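Local coordinates for chitin oligosaccharide binding protein NagB2 (Paenibacillus sp. FPU-7, PDB 7EHO), which probably binds chitin oligosaccharides outside the cell as the solute-binding component of an uptake system, at residues A[146-151]-A[312-317]. Sequence-based numbering, arbitrary orientation.
Sequences GFVEGF and GGWSNG
With chi1 at 71°, Phe147 sets CG between its own backbone N and carbonyl carbon, which swings the ring across to lie over the glycine backbone of the partner strand; Trp314, with CG beside its backbone N and anti to the carbonyl carbon (chi1 -67°), turns its indole back alongside Gly146 and Phe147 O, on the side of the sheet that carries Val148. Two aromatic side chains, one from each strand, thus cover the same short ladder from opposite faces, a worked example of how aromatic rings can lie directly on the backbone of a neighbouring strand where it carries glycine. Gly313 N sits 3.5 Å above the plane of the Phe147 ring, over its centre. Gly313 CA adds a CH-pi contact to the same face. Gly313 has no side chain, and the ring lies directly against its backbone.

The ladder itself is a reciprocal antiparallel pair. Phe147 N donates to Gly313 O at 3.0 Å, in the carbonyl plane, and Gly313 N returns a bond to Phe147 O, reaching it 30° out of that carbonyl's plane. Phe147 O also stands over one face of the indole, toward the rim, 3.7 Å from Trp314 CZ2. Next along, Val148 and Gly312 form a non-hydrogen-bonded pair with CA atoms 4.0 Å apart. Val148 CG1 reaches Trp314 CZ2 at 4.1 Å. Trp314 CD1 lies 3.5 Å from Gly146 CA, while NE1 is held by the carbonyl of Pro356.

Beyond the pair, Trp277 meets the Phe147 ring edge-to-face, and Phe128 lies nearly parallel to the indole. Strands 138-154 and 309-320, long and antiparallel near the centre of the chain, run between the two lobes, an arrangement consistent with the interdomain hinge of periplasmic-binding-protein folds.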
ATOM      1  N   GLY A 146       0.221   6.403  -0.368  1.00 11.22           N
ATOM      2  CA  GLY A 146      -0.359   5.074  -0.421  1.00 14.68           C
ATOM      3  C   GLY A 146      -0.171   4.333   0.887  1.00 13.92           C
ATOM      4  O   GLY A 146      -0.177   4.931   1.966  1.00 16.42           O
ATOM      5  N   PHE A 147      -0.007   3.020   0.796  1.00 13.78           N
ATOM      6  CA  PHE A 147       0.200   2.213   1.992  1.00 15.97           C
ATOM      7  C   PHE A 147       1.293   1.194   1.732  1.00 12.52           C
ATOM      8  O   PHE A 147       1.576   0.830   0.585  1.00 15.29           O
ATOM      9  CB  PHE A 147      -1.095   1.501   2.450  1.00 16.78           C
ATOM     10  CG  PHE A 147      -1.533   0.376   1.544  1.00 14.65           C
ATOM     11  CD1 PHE A 147      -1.042  -0.917   1.731  1.00 15.95           C
ATOM     12  CD2 PHE A 147      -2.430   0.599   0.516  1.00 17.89           C
ATOM     13  CE1 PHE A 147      -1.421  -1.946   0.909  1.00 16.09           C
ATOM     14  CE2 PHE A 147      -2.830  -0.438  -0.310  1.00 16.36           C
ATOM     15  CZ  PHE A 147      -2.327  -1.714  -0.115  1.00 15.73           C
ATOM     16  N   VAL A 148       1.919   0.751   2.820  1.00 13.62           N
ATOM     17  CA  VAL A 148       2.774  -0.421   2.808  1.00 13.37           C
ATOM     18  C   VAL A 148       2.261  -1.345   3.900  1.00 11.56           C
ATOM     19  O   VAL A 148       1.507  -0.936   4.789  1.00 12.55           O
ATOM     20  CB  VAL A 148       4.269  -0.079   3.041  1.00 10.22           C
ATOM     21  CG1 VAL A 148       4.840   0.666   1.841  1.00 13.78           C
ATOM     22  CG2 VAL A 148       4.451   0.738   4.339  1.00 15.26           C
ATOM     23  N   GLU A 149       2.709  -2.592   3.840  1.00 11.53           N
ATOM     24  CA  GLU A 149       2.424  -3.575   4.880  1.00 11.74           C
ATOM     25  C   GLU A 149       3.734  -4.071   5.467  1.00 10.14           C
ATOM     26  O   GLU A 149       4.727  -4.222   4.753  1.00 14.20           O
ATOM     27  CB  GLU A 149       1.590  -4.726   4.321  1.00 11.54           C
ATOM     28  CG  GLU A 149       0.214  -4.216   3.838  1.00 13.52           C
ATOM     29  CD  GLU A 149      -0.753  -5.277   3.373  1.00 16.49           C
ATOM     30  OE1 GLU A 149      -0.498  -6.477   3.551  1.00 16.06           O
ATOM     31  OE2 GLU A 149      -1.800  -4.905   2.802  1.00 15.74           O
ATOM     32  N   GLY A 150       3.723  -4.358   6.762  1.00 11.72           N
ATOM     33  CA  GLY A 150       4.907  -4.866   7.436  1.00 14.90           C
ATOM     34  C   GLY A 150       4.584  -5.210   8.876  1.00 12.98           C
ATOM     35  O   GLY A 150       3.426  -5.151   9.298  1.00 13.88           O
ATOM     36  N   PHE A 151       5.642  -5.515   9.648  1.00 12.57           N
ATOM     37  CA  PHE A 151       5.497  -5.902  11.045  1.00 15.57           C
ATOM     38  C   PHE A 151       5.678  -4.696  11.968  1.00 13.42           C
ATOM     39  O   PHE A 151       6.771  -4.125  12.048  1.00 15.24           O
ATOM     40  CB  PHE A 151       6.520  -6.976  11.419  1.00 14.23           C
ATOM     41  CG  PHE A 151       6.189  -8.344  10.906  1.00 12.08           C
ATOM     42  CD1 PHE A 151       5.245  -9.142  11.554  1.00 12.32           C
ATOM     43  CD2 PHE A 151       6.806  -8.838   9.764  1.00 17.39           C
ATOM     44  CE1 PHE A 151       4.927 -10.375  11.045  1.00 15.52           C
ATOM     45  CE2 PHE A 151       6.502 -10.103   9.279  1.00 15.73           C
ATOM     46  CZ  PHE A 151       5.571 -10.865   9.928  1.00 13.83           C
ATOM     47  N   GLY A 312       2.761  -3.078  -1.031  1.00 16.38           N
ATOM     48  CA  GLY A 312       2.161  -1.761  -0.964  1.00 13.28           C
ATOM     49  C   GLY A 312       1.093  -1.566  -2.014  1.00 17.03           C
ATOM     50  O   GLY A 312       0.896  -2.405  -2.899  1.00 16.87           O
ATOM     51  N   GLY A 313       0.415  -0.421  -1.912  1.00 15.24           N
ATOM     52  CA  GLY A 313      -0.558  -0.030  -2.912  1.00 13.41           C
ATOM     53  C   GLY A 313      -0.642   1.474  -3.057  1.00 11.91           C
ATOM     54  O   GLY A 313      -0.595   2.195  -2.053  1.00 13.57           O
ATOM     55  N   TRP A 314      -0.800   1.954  -4.287  1.00 12.41           N
ATOM     56  CA  TRP A 314      -0.786   3.400  -4.575  1.00  9.13           C
ATOM     57  C   TRP A 314      -1.867   3.652  -5.618  1.00 11.38           C
ATOM     58  O   TRP A 314      -1.640   3.462  -6.812  1.00 16.28           O
ATOM     59  CB  TRP A 314       0.595   3.891  -5.041  1.00 12.84           C
ATOM     60  CG  TRP A 314       1.594   3.786  -3.953  1.00 13.99           C
ATOM     61  CD1 TRP A 314       1.901   4.743  -3.042  1.00 13.54           C
ATOM     62  CD2 TRP A 314       2.381   2.628  -3.608  1.00 13.76           C
ATOM     63  NE1 TRP A 314       2.826   4.247  -2.127  1.00 13.01           N
ATOM     64  CE2 TRP A 314       3.138   2.959  -2.473  1.00 11.81           C
ATOM     65  CE3 TRP A 314       2.509   1.346  -4.156  1.00 15.93           C
ATOM     66  CZ2 TRP A 314       4.028   2.071  -1.884  1.00 15.50           C
ATOM     67  CZ3 TRP A 314       3.401   0.464  -3.568  1.00 16.23           C
ATOM     68  CH2 TRP A 314       4.150   0.839  -2.438  1.00 14.57           C
ATOM     69  N   SER A 315      -3.062   4.004  -5.146  1.00 12.49           N
ATOM     70  CA  SER A 315      -4.229   4.070  -6.005  1.00 15.43           C
ATOM     71  C   SER A 315      -4.853   5.454  -6.060  1.00 20.46           C
ATOM     72  O   SER A 315      -5.893   5.620  -6.697  1.00 18.49           O
ATOM     73  CB  SER A 315      -5.272   3.062  -5.531  1.00 19.70           C
ATOM     74  OG  SER A 315      -5.559   3.298  -4.166  1.00 32.96           O
ATOM     75  N   ASN A 316      -4.266   6.454  -5.401  1.00 15.02           N
ATOM     76  CA  ASN A 316      -4.860   7.787  -5.393  1.00 13.34           C
ATOM     77  C   ASN A 316      -3.787   8.834  -5.625  1.00 14.09           C
ATOM     78  O   ASN A 316      -2.714   8.790  -5.005  1.00 13.82           O
ATOM     79  CB  ASN A 316      -5.594   8.070  -4.071  1.00 13.54           C
ATOM     80  CG  ASN A 316      -6.266   9.430  -4.056  1.00 20.28           C
ATOM     81  OD1 ASN A 316      -5.808  10.354  -3.378  1.00 18.12           O
ATOM     82  ND2 ASN A 316      -7.347   9.563  -4.809  1.00 16.00           N
ATOM     83  N   GLY A 317      -4.078   9.782  -6.510  1.00 12.34           N
ATOM     84  CA  GLY A 317      -3.129  10.871  -6.735  1.00 11.61           C
ATOM     85  C   GLY A 317      -3.711  11.892  -7.690  1.00 11.70           C
ATOM     86  O   GLY A 317      -4.919  12.119  -7.680  1.00 14.24           O
TER